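Local coordinates for protein fimbrial structural subunit (Actinomyces naeslundii, PDB 3QDH) that builds the shaft of type 2 fimbriae and, as an adhesin, mediates interactions with streptococci and host cells during oral biofilm development, at residues V6-Q11 / P149-V154; P27-A32 / G100-A105; F40-Q45 / T137-P142; Q184-K189 / K198-D203. All coordinates share one frame; numbering follows the deposited sequence.

Contact 1: V6-Q11 / P149-V154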
loop_
_atom_site.group_PDB
_atom_site.type_symbol
_atom_site.label_atom_id
_atom_site.label_comp_id
_atom_site.label_asym_id
_atom_site.label_seq_id
_atom_site.Cartn_x
_atom_site.Cartn_y
_atom_site.Cartn_z
ATOM N N VAL A 6 -4.650 19.197 0.649
ATOM C CA VAL A 6 -3.853 17.984 0.850
ATOM C C VAL A 6 -4.045 17.070 -0.333
ATOM O O VAL A 6 -5.174 16.871 -0.792
ATOM C CB VAL A 6 -4.291 17.160 2.089
ATOM C CG1 VAL A 6 -3.103 16.349 2.632
ATOM C CG2 VAL A 6 -4.889 18.037 3.152
ATOM N N GLU A 7 -2.951 16.501 -0.820
ATOM C CA GLU A 7 -3.016 15.590 -1.949
ATOM C C GLU A 7 -2.521 14.221 -1.514
ATOM O O GLU A 7 -1.536 14.115 -0.775
ATOM C CB GLU A 7 -2.192 16.117 -3.135
ATOM C CG GLU A 7 -2.775 17.376 -3.815
ATOM C CD GLU A 7 -2.703 18.614 -2.937
ATOM O OE1 GLU A 7 -1.588 18.995 -2.533
ATOM O OE2 GLU A 7 -3.756 19.234 -2.639
ATOM N N LYS A 8 -3.190 13.173 -1.982
ATOM C CA LYS A 8 -2.779 11.818 -1.643
ATOM C C LYS A 8 -2.616 10.973 -2.902
ATOM O O LYS A 8 -3.393 11.108 -3.865
ATOM C CB LYS A 8 -3.783 11.180 -0.664
ATOM C CG LYS A 8 -3.390 9.795 -0.168
ATOM C CD LYS A 8 -4.224 9.352 1.038
ATOM C CE LYS A 8 -3.693 8.008 1.545
ATOM N NZ LYS A 8 -4.247 7.500 2.843
ATOM N N SER A 9 -1.589 10.124 -2.894
ATOM C CA SER A 9 -1.344 9.176 -3.975
ATOM C C SER A 9 -1.068 7.788 -3.405
ATOM O O SER A 9 -1.287 7.537 -2.208
ATOM C CB SER A 9 -0.162 9.642 -4.839
ATOM O OG SER A 9 -0.061 8.859 -6.022
ATOM N N ILE A 10 -0.614 6.882 -4.271
ATOM C CA ILE A 10 -0.183 5.535 -3.872
ATOM C C ILE A 10 1.075 5.149 -4.655
ATOM O O ILE A 10 1.142 5.345 -5.865
ATOM C CB ILE A 10 -1.259 4.435 -4.165
ATOM C CG1 ILE A 10 -2.646 4.836 -3.650
ATOM C CG2 ILE A 10 -0.847 3.095 -3.539
ATOM C CD1 ILE A 10 -3.786 3.925 -4.174
ATOM N N GLN A 11 2.068 4.612 -3.954
ATOM C CA GLN A 11 3.245 4.048 -4.597
ATOM C C GLN A 11 2.868 2.844 -5.464
ATOM O O GLN A 11 2.072 2.006 -5.041
ATOM C CB GLN A 11 4.239 3.571 -3.533
ATOM C CG GLN A 11 5.427 4.482 -3.312
ATOM C CD GLN A 11 6.682 3.688 -2.983
ATOM O OE1 GLN A 11 6.652 2.775 -2.159
ATOM N NE2 GLN A 11 7.789 4.021 -3.644
ATOM N N PRO A 149 -9.007 20.450 6.349
ATOM C CA PRO A 149 -8.674 20.134 4.960
ATOM C C PRO A 149 -8.340 18.648 4.811
ATOM O O PRO A 149 -7.546 18.106 5.588
ATOM C CB PRO A 149 -7.434 20.984 4.687
ATOM C CG PRO A 149 -7.527 22.116 5.632
ATOM C CD PRO A 149 -8.174 21.557 6.869
ATOM N N THR A 150 -8.958 18.009 3.817
ATOM C CA THR A 150 -8.876 16.568 3.645
ATOM C C THR A 150 -8.532 16.255 2.185
ATOM O O THR A 150 -8.982 16.961 1.271
ATOM C CB THR A 150 -10.222 15.900 4.049
ATOM O OG1 THR A 150 -10.563 16.276 5.386
ATOM C CG2 THR A 150 -10.148 14.376 3.963
ATOM N N SER A 151 -7.730 15.211 1.966
ATOM C CA SER A 151 -7.308 14.861 0.619
ATOM C C SER A 151 -8.409 14.165 -0.175
ATOM O O SER A 151 -9.400 13.682 0.391
ATOM C CB SER A 151 -6.075 13.945 0.650
ATOM O OG SER A 151 -6.422 12.621 1.031
ATOM N N ASN A 152 -8.181 14.106 -1.484
ATOM C CA ASN A 152 -8.790 13.116 -2.368
ATOM C C ASN A 152 -8.673 11.710 -1.756
ATOM O O ASN A 152 -7.729 11.417 -1.001
ATOM C CB ASN A 152 -8.093 13.163 -3.740
ATOM C CG ASN A 152 -6.614 12.779 -3.667
ATOM O OD1 ASN A 152 -5.777 13.523 -3.126
ATOM N ND2 ASN A 152 -6.285 11.610 -4.209
ATOM N N GLU A 153 -9.655 10.858 -2.044
ATOM C CA GLU A 153 -9.632 9.474 -1.574
ATOM C C GLU A 153 -8.944 8.627 -2.636
ATOM O O GLU A 153 -9.291 8.725 -3.813
ATOM C CB GLU A 153 -11.059 8.959 -1.308
ATOM C CG GLU A 153 -11.130 7.575 -0.617
ATOM C CD GLU A 153 -12.556 7.042 -0.452
ATOM O OE1 GLU A 153 -13.306 6.986 -1.447
ATOM O OE2 GLU A 153 -12.924 6.660 0.677
ATOM N N VAL A 154 -7.972 7.806 -2.229
ATOM C CA VAL A 154 -7.339 6.867 -3.158
ATOM C C VAL A 154 -7.817 5.466 -2.809
ATOM O O VAL A 154 -8.255 5.228 -1.689
ATOM C CB VAL A 154 -5.792 6.900 -3.118
ATOM C CG1 VAL A 154 -5.248 8.288 -3.510
ATOM C CG2 VAL A 154 -5.258 6.431 -1.743
HETATM O O HOH W 1 -7.534 19.081 0.346
HETATM O O HOH W 2 -6.901 16.554 -2.721
#
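Asn-152 grips the backbone of Lys-8 with both ends of its carboxamide. Its OD1 accepts from Lys-8 N at 2.9 Å, while its ND2 donates to Lys-8 O at 3.0 Å, and that acceptor lies in the plane of the amide. Asparagine suits the place because one flat group supplies an acceptor and a donor, imitating the edge of a neighbouring strand where 149-154 forms no regular one. Two waters carry the link further: one joins Val-6 N to Thr-150 O, the other Val-6 O to Asn-152 N. Ser-151 OG donates to Asn-152 O (2.7 Å) and also takes the backbone N-H of Ala-123. The two segments run nearly parallel, 15° apart, where the linker passes strand 7-8 of the CnaA-type domain and enters strand 154-165, next to the second domain. Here Lys-8 sends its extended chain into the interior, where NZ is joined covalently to CG of Asn-121 in an intramolecular isopeptide bond and is hydrogen-bonded to Asp-48. With CG anti to the backbone N (chi1 -176°), the lysine's aliphatic part crosses Val-154 at about a right angle, Lys-8 CE lying 4.0 Å from Val-154 CG2. Ser-151, small enough to sit beside this chain, brings OG to 3.5 Å from Lys-8 CB. Farther along, Ile-10 CG1 packs against Val-154 CG2 at 3.6 Å, two buried, beta-branched side chains in contact. At the other end Val-6 CG2 rests 3.6 Å from Pro-149 O.

Contact 2: P27-A32 / G100-A105; sequences PVSSTA and GKKVSA
Val-28 pairs with Ala-105 and Ser-30 with Val-103 as hydrogen-bonded pairs of an antiparallel sheet, in which strands 23-31 and 102-111 are neighbours within the CnaA-type domain. Backbone bonds dominate. Val-28 N donates to Ala-105 O at 2.8 Å, and Ser-30 N reaches Val-103 O at the same length; each pair has its return bond. Past the last bridge, Ala-32 N meets Lys-101 O (2.9 Å) and Gly-100 N meets Ala-32 O (2.8 Å), holding the strand ends together. Gly-100 has a positive phi of 79°, which glycine tolerates easily.

The side chains divide by face. Val-28, Ser-30, Val-103 and Ala-105 are buried; Val-103 leans on Ile-95 of helix 89-96, and the one hydroxyl among them, Ser-30 OG, is satisfied by Ser-5 O. The other face carries Ser-29, Thr-31, Lys-102 and Ser-104, polar residues suited to a more exposed surface. In the non-hydrogen-bonded pair Ser-29/Ser-104 the short side chains meet CB to CB at 3.7 Å. The extended chain of Lys-102 passes Thr-31, its partner across the pair, and then Ser-29, with Lys-102 CD 4.0 Å from Ser-29 OG. Thr-31, with CG2 anti to its own nitrogen, sets that methyl 3.7 Å from Gly-100 O.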
loop_
_atom_site.group_PDB
_atom_site.type_symbol
_atom_site.label_atom_id
_atom_site.label_comp_id
_atom_site.label_asym_id
_atom_site.label_seq_id
_atom_site.Cartn_x
_atom_site.Cartn_y
_atom_site.Cartn_z
ATOM N N PRO A 27 2.054 8.233 -0.546
ATOM C CA PRO A 27 2.603 9.595 -0.508
ATOM C C PRO A 27 1.506 10.637 -0.257
ATOM O O PRO A 27 0.461 10.627 -0.925
ATOM C CB PRO A 27 3.247 9.761 -1.894
ATOM C CG PRO A 27 3.422 8.372 -2.411
ATOM C CD PRO A 27 2.266 7.596 -1.857
ATOM N N VAL A 28 1.726 11.489 0.745
ATOM C CA VAL A 28 0.775 12.528 1.128
ATOM C C VAL A 28 1.530 13.851 1.119
ATOM O O VAL A 28 2.652 13.925 1.635
ATOM C CB VAL A 28 0.156 12.260 2.547
ATOM C CG1 VAL A 28 -0.574 13.493 3.072
ATOM C CG2 VAL A 28 -0.795 11.055 2.514
ATOM N N SER A 29 0.949 14.884 0.515
ATOM C CA SER A 29 1.607 16.194 0.491
ATOM C C SER A 29 0.648 17.387 0.575
ATOM O O SER A 29 -0.502 17.321 0.140
ATOM C CB SER A 29 2.559 16.333 -0.714
ATOM O OG SER A 29 1.844 16.462 -1.920
ATOM N N SER A 30 1.152 18.476 1.152
ATOM C CA SER A 30 0.414 19.723 1.254
ATOM C C SER A 30 1.356 20.885 0.924
ATOM O O SER A 30 2.461 20.982 1.478
ATOM C CB SER A 30 -0.154 19.875 2.672
ATOM O OG SER A 30 -0.942 21.053 2.772
ATOM N N THR A 31 0.930 21.754 0.015
ATOM C CA THR A 31 1.746 22.913 -0.351
ATOM C C THR A 31 1.680 23.939 0.780
ATOM O O THR A 31 0.597 24.332 1.201
ATOM C CB THR A 31 1.268 23.548 -1.668
ATOM O OG1 THR A 31 1.440 22.607 -2.737
ATOM C CG2 THR A 31 2.077 24.814 -1.977
ATOM N N ALA A 32 2.848 24.352 1.282
ATOM C CA ALA A 32 2.906 25.328 2.366
ATOM C C ALA A 32 2.402 26.698 1.899
ATOM O O ALA A 32 2.842 27.210 0.858
ATOM C CB ALA A 32 4.335 25.424 2.930
ATOM N N GLY A 100 5.090 27.913 -0.626
ATOM C CA GLY A 100 4.946 27.246 -1.924
ATOM C C GLY A 100 5.631 25.890 -2.059
ATOM O O GLY A 100 5.542 25.248 -3.110
ATOM N N LYS A 101 6.327 25.451 -1.011
ATOM C CA LYS A 101 7.025 24.171 -1.058
ATOM C C LYS A 101 6.178 23.061 -0.462
ATOM O O LYS A 101 5.403 23.294 0.482
ATOM C CB LYS A 101 8.382 24.243 -0.345
ATOM C CG LYS A 101 9.314 25.379 -0.824
ATOM C CD LYS A 101 9.833 25.162 -2.249
ATOM C CE LYS A 101 10.886 26.221 -2.603
ATOM N NZ LYS A 101 10.856 26.571 -4.052
ATOM N N LYS A 102 6.345 21.849 -0.989
ATOM C CA LYS A 102 5.571 20.709 -0.493
ATOM C C LYS A 102 6.078 20.088 0.801
ATOM O O LYS A 102 7.251 19.706 0.920
ATOM C CB LYS A 102 5.399 19.642 -1.577
ATOM C CG LYS A 102 4.360 20.021 -2.625
ATOM C CD LYS A 102 4.304 18.985 -3.749
ATOM C CE LYS A 102 3.606 19.564 -4.978
ATOM N NZ LYS A 102 3.980 18.826 -6.230
ATOM N N VAL A 103 5.169 20.011 1.775
ATOM C CA VAL A 103 5.377 19.282 3.015
ATOM C C VAL A 103 4.754 17.901 2.815
ATOM O O VAL A 103 3.566 17.807 2.482
ATOM C CB VAL A 103 4.649 19.960 4.196
ATOM C CG1 VAL A 103 5.019 19.266 5.493
ATOM C CG2 VAL A 103 4.953 21.483 4.253
ATOM N N SER A 104 5.535 16.843 3.026
ATOM C CA SER A 104 5.071 15.494 2.701
ATOM C C SER A 104 5.529 14.397 3.658
ATOM O O SER A 104 6.461 14.574 4.443
ATOM C CB SER A 104 5.455 15.135 1.251
ATOM O OG SER A 104 6.860 15.096 1.092
ATOM N N ALA A 105 4.835 13.263 3.591
ATOM C CA ALA A 105 5.260 12.045 4.246
ATOM C C ALA A 105 4.644 10.867 3.508
ATOM O O ALA A 105 3.714 11.038 2.720
ATOM C CB ALA A 105 4.842 12.040 5.708
#

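Contact 3: F40-Q45 / T137-P142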
loop_
_atom_site.group_PDB
_atom_site.type_symbol
_atom_site.label_atom_id
_atom_site.label_comp_id
_atom_site.label_asym_id
_atom_site.label_seq_id
_atom_site.Cartn_x
_atom_site.Cartn_y
_atom_site.Cartn_z
ATOM N N PHE A 40 2.378 33.255 12.227
ATOM C CA PHE A 40 3.149 32.068 12.591
ATOM C C PHE A 40 2.264 30.855 12.782
ATOM O O PHE A 40 1.110 30.999 13.170
ATOM C CB PHE A 40 3.918 32.309 13.896
ATOM C CG PHE A 40 4.798 33.521 13.858
ATOM C CD1 PHE A 40 6.121 33.420 13.445
ATOM C CD2 PHE A 40 4.297 34.764 14.222
ATOM C CE1 PHE A 40 6.949 34.551 13.400
ATOM C CE2 PHE A 40 5.108 35.906 14.177
ATOM C CZ PHE A 40 6.438 35.794 13.767
ATOM N N TYR A 41 2.809 29.666 12.513
ATOM C CA TYR A 41 2.125 28.407 12.851
ATOM C C TYR A 41 2.033 28.172 14.358
ATOM O O TYR A 41 3.029 28.278 15.077
ATOM C CB TYR A 41 2.821 27.196 12.220
ATOM C CG TYR A 41 2.711 27.175 10.712
ATOM C CD1 TYR A 41 1.502 26.868 10.083
ATOM C CD2 TYR A 41 3.820 27.475 9.917
ATOM C CE1 TYR A 41 1.403 26.857 8.682
ATOM C CE2 TYR A 41 3.735 27.455 8.523
ATOM C CZ TYR A 41 2.527 27.154 7.919
ATOM O OH TYR A 41 2.466 27.166 6.549
ATOM N N LYS A 42 0.827 27.841 14.814
ATOM C CA LYS A 42 0.626 27.299 16.156
ATOM C C LYS A 42 0.979 25.825 16.102
ATOM O O LYS A 42 1.513 25.253 17.065
ATOM C CB LYS A 42 -0.835 27.446 16.587
ATOM C CG LYS A 42 -1.344 28.884 16.759
ATOM C CD LYS A 42 -2.827 28.811 17.155
ATOM C CE LYS A 42 -3.570 30.080 16.848
ATOM N NZ LYS A 42 -5.026 29.936 17.170
ATOM N N TYR A 43 0.666 25.203 14.964
ATOM C CA TYR A 43 0.993 23.807 14.738
ATOM C C TYR A 43 0.806 23.469 13.263
ATOM O O TYR A 43 0.200 24.233 12.524
ATOM C CB TYR A 43 0.134 22.861 15.631
ATOM C CG TYR A 43 -1.351 23.136 15.537
ATOM C CD1 TYR A 43 -2.128 22.577 14.516
ATOM C CD2 TYR A 43 -1.983 23.960 16.481
ATOM C CE1 TYR A 43 -3.508 22.883 14.416
ATOM C CE2 TYR A 43 -3.346 24.256 16.403
ATOM C CZ TYR A 43 -4.098 23.716 15.374
ATOM O OH TYR A 43 -5.441 24.006 15.315
ATOM N N PHE A 44 1.349 22.332 12.854
ATOM C CA PHE A 44 1.208 21.816 11.491
ATOM C C PHE A 44 1.386 20.300 11.552
ATOM O O PHE A 44 2.455 19.805 11.899
ATOM C CB PHE A 44 2.243 22.476 10.545
ATOM C CG PHE A 44 2.034 22.151 9.080
ATOM C CD1 PHE A 44 1.758 23.163 8.160
ATOM C CD2 PHE A 44 2.126 20.844 8.631
ATOM C CE1 PHE A 44 1.556 22.860 6.796
ATOM C CE2 PHE A 44 1.925 20.527 7.270
ATOM C CZ PHE A 44 1.652 21.532 6.360
ATOM N N GLN A 45 0.331 19.555 11.218
ATOM C CA GLN A 45 0.341 18.102 11.356
ATOM C C GLN A 45 -0.274 17.439 10.133
ATOM O O GLN A 45 -1.333 17.862 9.675
ATOM C CB GLN A 45 -0.453 17.695 12.611
ATOM C CG GLN A 45 -0.522 16.177 12.909
ATOM C CD GLN A 45 -1.402 15.885 14.116
ATOM O OE1 GLN A 45 -0.920 15.744 15.251
ATOM N NE2 GLN A 45 -2.700 15.826 13.883
ATOM N N THR A 137 5.661 29.865 20.834
ATOM C CA THR A 137 5.838 28.433 21.056
ATOM C C THR A 137 4.649 27.702 20.432
ATOM O O THR A 137 3.529 28.223 20.475
ATOM C CB THR A 137 5.856 28.122 22.585
ATOM O OG1 THR A 137 6.800 28.968 23.240
ATOM C CG2 THR A 137 6.202 26.658 22.877
ATOM N N PRO A 138 4.879 26.497 19.862
ATOM C CA PRO A 138 3.791 25.710 19.268
ATOM C C PRO A 138 2.820 25.155 20.295
ATOM O O PRO A 138 3.112 25.127 21.492
ATOM C CB PRO A 138 4.514 24.526 18.611
ATOM C CG PRO A 138 5.949 24.861 18.614
ATOM C CD PRO A 138 6.188 25.833 19.695
ATOM N N GLU A 139 1.684 24.688 19.806
ATOM C CA GLU A 139 0.654 24.098 20.642
ATOM C C GLU A 139 0.319 22.716 20.113
ATOM O O GLU A 139 0.527 22.431 18.928
ATOM C CB GLU A 139 -0.590 24.982 20.610
ATOM C CG GLU A 139 -0.387 26.319 21.305
ATOM C CD GLU A 139 -1.506 27.307 21.043
ATOM O OE1 GLU A 139 -2.409 27.004 20.223
ATOM O OE2 GLU A 139 -1.491 28.394 21.670
ATOM N N GLU A 140 -0.204 21.859 20.986
ATOM C CA GLU A 140 -0.630 20.528 20.568
ATOM C C GLU A 140 -1.816 20.678 19.618
ATOM O O GLU A 140 -2.780 21.386 19.944
ATOM C CB GLU A 140 -1.020 19.663 21.771
ATOM C CG GLU A 140 -1.457 18.238 21.400
ATOM C CD GLU A 140 -1.812 17.371 22.606
ATOM O OE1 GLU A 140 -2.042 17.919 23.705
ATOM O OE2 GLU A 140 -1.861 16.130 22.450
ATOM N N PRO A 141 -1.741 20.042 18.432
ATOM C CA PRO A 141 -2.882 20.084 17.521
ATOM C C PRO A 141 -4.131 19.476 18.187
ATOM O O PRO A 141 -4.004 18.560 19.000
ATOM C CB PRO A 141 -2.441 19.199 16.346
ATOM C CG PRO A 141 -0.981 19.071 16.449
ATOM C CD PRO A 141 -0.639 19.212 17.909
ATOM N N PRO A 142 -5.327 19.979 17.844
ATOM C CA PRO A 142 -6.537 19.420 18.474
ATOM C C PRO A 142 -6.797 17.969 18.052
ATOM O O PRO A 142 -6.502 17.592 16.918
ATOM C CB PRO A 142 -7.664 20.338 17.986
ATOM C CG PRO A 142 -7.133 21.047 16.783
ATOM C CD PRO A 142 -5.626 21.034 16.857
#
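Tyr-43 lays one face of its ring over Pro-141, whose CA stands 3.9 Å from the ring centroid and only 10° off the normal, a CH-pi contact. The two side chains overlap while heading opposite ways, and Pro-141 CB adds an apolar touch on Tyr-43 CD1. A chi1 of 51°, with CG between the backbone N and the carbonyl carbon, turns the Tyr-43 ring over Pro-141. Pro-142 meets the far end of the ring from an oblique direction, its CD 3.4 Å from Tyr-43 CZ and equally near the OH. Prolines suit this strip: they have no N-H needing a partner, their rings are rigid, and their C-H bonds offer themselves to an electron-rich aromatic face. Pro-141 CG also meets Gln-45, whose extended chain crosses at about a right angle, with Gln-45 CB 4.1 Å from Pro-141 CG.

A backbone hydrogen bond ties the linker to the strand, Glu-139 N to Lys-42 O at 2.8 Å and 164°. The side chains of these two residues then run abreast, with Glu-139 OE1 3.6 Å from Lys-42 CD. Their charged atoms do not meet; Lys-42 NZ makes its salt bridge with Asp-128, and the glutamate probably adds a weak long-range attraction. Pro-138 packs on Ala-89 and Leu-92 of helix 89-96, the helix that includes zinc ligand Glu-90. The whole is an extended, proline-rich linker laid on strand 39-49 at the surface of the CnaA-type domain, on its way to strand 154-165.

Contact 4: Q184-K189 / K198-D203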
loop_
_atom_site.group_PDB
_atom_site.type_symbol
_atom_site.label_atom_id
_atom_site.label_comp_id
_atom_site.label_asym_id
_atom_site.label_seq_id
_atom_site.Cartn_x
_atom_site.Cartn_y
_atom_site.Cartn_z
ATOM N N GLN A 184 4.343 -21.810 -6.692
ATOM C CA GLN A 184 4.909 -20.464 -6.630
ATOM C C GLN A 184 4.094 -19.541 -7.539
ATOM O O GLN A 184 3.641 -19.958 -8.607
ATOM C CB GLN A 184 6.385 -20.468 -7.056
ATOM C CG GLN A 184 7.320 -21.217 -6.100
ATOM C CD GLN A 184 8.781 -20.849 -6.278
ATOM O OE1 GLN A 184 9.301 -20.813 -7.395
ATOM N NE2 GLN A 184 9.460 -20.590 -5.165
ATOM N N LEU A 185 3.894 -18.298 -7.103
ATOM C CA LEU A 185 3.104 -17.324 -7.861
ATOM C C LEU A 185 3.974 -16.287 -8.564
ATOM O O LEU A 185 4.928 -15.765 -7.982
ATOM C CB LEU A 185 2.084 -16.624 -6.955
ATOM C CG LEU A 185 0.755 -17.342 -6.714
ATOM C CD1 LEU A 185 0.119 -16.881 -5.411
ATOM C CD2 LEU A 185 -0.205 -17.154 -7.893
ATOM N N TYR A 186 3.623 -15.991 -9.813
ATOM C CA TYR A 186 4.360 -15.026 -10.623
ATOM C C TYR A 186 3.452 -13.932 -11.180
ATOM O O TYR A 186 2.257 -14.148 -11.403
ATOM C CB TYR A 186 5.074 -15.727 -11.789
ATOM C CG TYR A 186 6.259 -16.593 -11.398
ATOM C CD1 TYR A 186 6.087 -17.941 -11.067
ATOM C CD2 TYR A 186 7.556 -16.071 -11.384
ATOM C CE1 TYR A 186 7.174 -18.745 -10.722
ATOM C CE2 TYR A 186 8.652 -16.867 -11.037
ATOM C CZ TYR A 186 8.455 -18.202 -10.708
ATOM O OH TYR A 186 9.534 -18.991 -10.361
ATOM N N LYS A 187 4.039 -12.759 -11.402
ATOM C CA LYS A 187 3.402 -11.698 -12.174
ATOM C C LYS A 187 3.230 -12.163 -13.625
ATOM O O LYS A 187 4.144 -12.754 -14.199
ATOM C CB LYS A 187 4.265 -10.434 -12.127
ATOM C CG LYS A 187 3.754 -9.288 -12.984
ATOM C CD LYS A 187 4.828 -8.239 -13.211
ATOM C CE LYS A 187 4.363 -7.188 -14.207
ATOM N NZ LYS A 187 4.168 -7.745 -15.576
ATOM N N ALA A 188 2.056 -11.909 -14.199
ATOM C CA ALA A 188 1.787 -12.208 -15.609
ATOM C C ALA A 188 2.276 -11.071 -16.508
ATOM O O ALA A 188 2.272 -9.907 -16.100
ATOM C CB ALA A 188 0.301 -12.455 -15.826
ATOM N N LYS A 189 2.694 -11.417 -17.727
ATOM C CA LYS A 189 3.192 -10.433 -18.695
ATOM C C LYS A 189 2.055 -9.535 -19.175
ATOM O O LYS A 189 2.146 -8.310 -19.089
ATOM C CB LYS A 189 3.881 -11.126 -19.877
ATOM C CG LYS A 189 5.078 -10.357 -20.451
ATOM C CD LYS A 189 5.513 -10.902 -21.806
ATOM C CE LYS A 189 4.589 -10.420 -22.929
ATOM N NZ LYS A 189 5.037 -10.872 -24.282
ATOM N N LYS A 198 -0.391 -18.047 -19.826
ATOM C CA LYS A 198 0.702 -18.706 -19.097
ATOM C C LYS A 198 1.993 -17.877 -19.009
ATOM O O LYS A 198 2.896 -18.216 -18.241
ATOM C CB LYS A 198 1.020 -20.072 -19.723
ATOM C CG LYS A 198 0.005 -21.165 -19.429
ATOM C CD LYS A 198 0.425 -22.486 -20.077
ATOM C CE LYS A 198 -0.441 -23.656 -19.622
ATOM N NZ LYS A 198 -1.885 -23.523 -19.981
ATOM N N ASP A 199 2.076 -16.804 -19.797
ATOM C CA ASP A 199 3.281 -15.964 -19.870
ATOM C C ASP A 199 3.583 -15.205 -18.576
ATOM O O ASP A 199 2.751 -14.438 -18.086
ATOM C CB ASP A 199 3.184 -14.991 -21.050
ATOM C CG ASP A 199 3.502 -15.651 -22.374
ATOM O OD1 ASP A 199 2.557 -15.942 -23.136
ATOM O OD2 ASP A 199 4.698 -15.894 -22.645
ATOM N N LYS A 200 4.786 -15.418 -18.043
ATOM C CA LYS A 200 5.177 -14.864 -16.746
ATOM C C LYS A 200 6.499 -14.095 -16.806
ATOM O O LYS A 200 7.248 -14.201 -17.783
ATOM C CB LYS A 200 5.255 -15.983 -15.693
ATOM C CG LYS A 200 6.485 -16.891 -15.802
ATOM C CD LYS A 200 6.412 -18.068 -14.832
ATOM C CE LYS A 200 7.759 -18.771 -14.681
ATOM N NZ LYS A 200 8.214 -19.462 -15.925
ATOM N N GLU A 201 6.769 -13.318 -15.756
ATOM C CA GLU A 201 8.058 -12.647 -15.570
ATOM C C GLU A 201 8.316 -12.367 -14.088
ATOM O O GLU A 201 7.395 -12.413 -13.267
ATOM C CB GLU A 201 8.147 -11.352 -16.400
ATOM C CG GLU A 201 7.300 -10.190 -15.882
ATOM C CD GLU A 201 7.446 -8.926 -16.714
ATOM O OE1 GLU A 201 6.421 -8.251 -16.944
ATOM O OE2 GLU A 201 8.578 -8.604 -17.143
ATOM N N GLY A 202 9.574 -12.085 -13.757
ATOM C CA GLY A 202 9.957 -11.727 -12.392
ATOM C C GLY A 202 10.215 -12.921 -11.492
ATOM O O GLY A 202 10.140 -14.072 -11.928
ATOM N N ASP A 203 10.532 -12.636 -10.232
ATOM C CA ASP A 203 10.743 -13.670 -9.226
ATOM C C ASP A 203 9.418 -14.065 -8.553
ATOM O O ASP A 203 8.420 -13.349 -8.686
ATOM C CB ASP A 203 11.762 -13.190 -8.186
ATOM C CG ASP A 203 13.183 -13.144 -8.732
ATOM O OD1 ASP A 203 13.374 -13.366 -9.950
ATOM O OD2 ASP A 203 14.115 -12.886 -7.938
#
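Segments 184-189 and 198-203 form an irregular antiparallel hairpin in which Glu-201 N donates to Lys-187 O at 3.1 Å and Lys-189 N to Asp-199 O at 3.0 Å. Between these bonds Ala-188 and Lys-200 face each other as a non-hydrogen-bonded pair with diverging side chains. Lys-187 and Glu-201 extend together to the same side and form a salt bridge, Lys-187 NZ to Glu-201 OE1 at 2.7 Å on the anti side of the carboxylate. The lysine bends at its last torsion (chi4 -66°), which lets NZ also donate to Ala-188 O at 2.9 Å, so two acceptors hold the ammonium. Long charged chains suit a surface hairpin, where their ends can reach solvent or each other. Tyr-186 receives Lys-200 over one face: Lys-200 CE sits 3.9 Å from the ring centroid, a CH-pi contact, while NZ lies farther off and gives at most a weak cation-pi attraction. Gly-202 O comes to the ring edge, in its plane, 3.3 Å from Tyr-186 CE2. Within the CnaB-type, SpaA-like domain, strand 182-188 continues the sheet through strand 245-254, where Tyr-186 packs on Val-251 and Lys-200 on Val-249.

How the contacts relate
Contacts 2 and 3 belong to the CnaA-type domain, contact 1 joins the linker to that domain, and contact 4 lies in the CnaB-type domain beyond the centre of the chain. Contacts 1 and 2 meet directly, since strands 7-8 and 23-31 are neighbours in one sheet; Glu-7 N probably bonds to Ser-29 O. Contact 2 touches contact 3 by packing of Val-103 on Phe-44. Both 1 and 2 are partly buried, but 2 relies on regular strand pairing, whereas 1 replaces it with an asparagine side chain and waters. Contacts 3 and 4 are at the surface: proline against an aromatic ring in one, charged chains and a salt bridge in the other. The same linker supplies 137-142 and 149-154 to contacts 3 and 1.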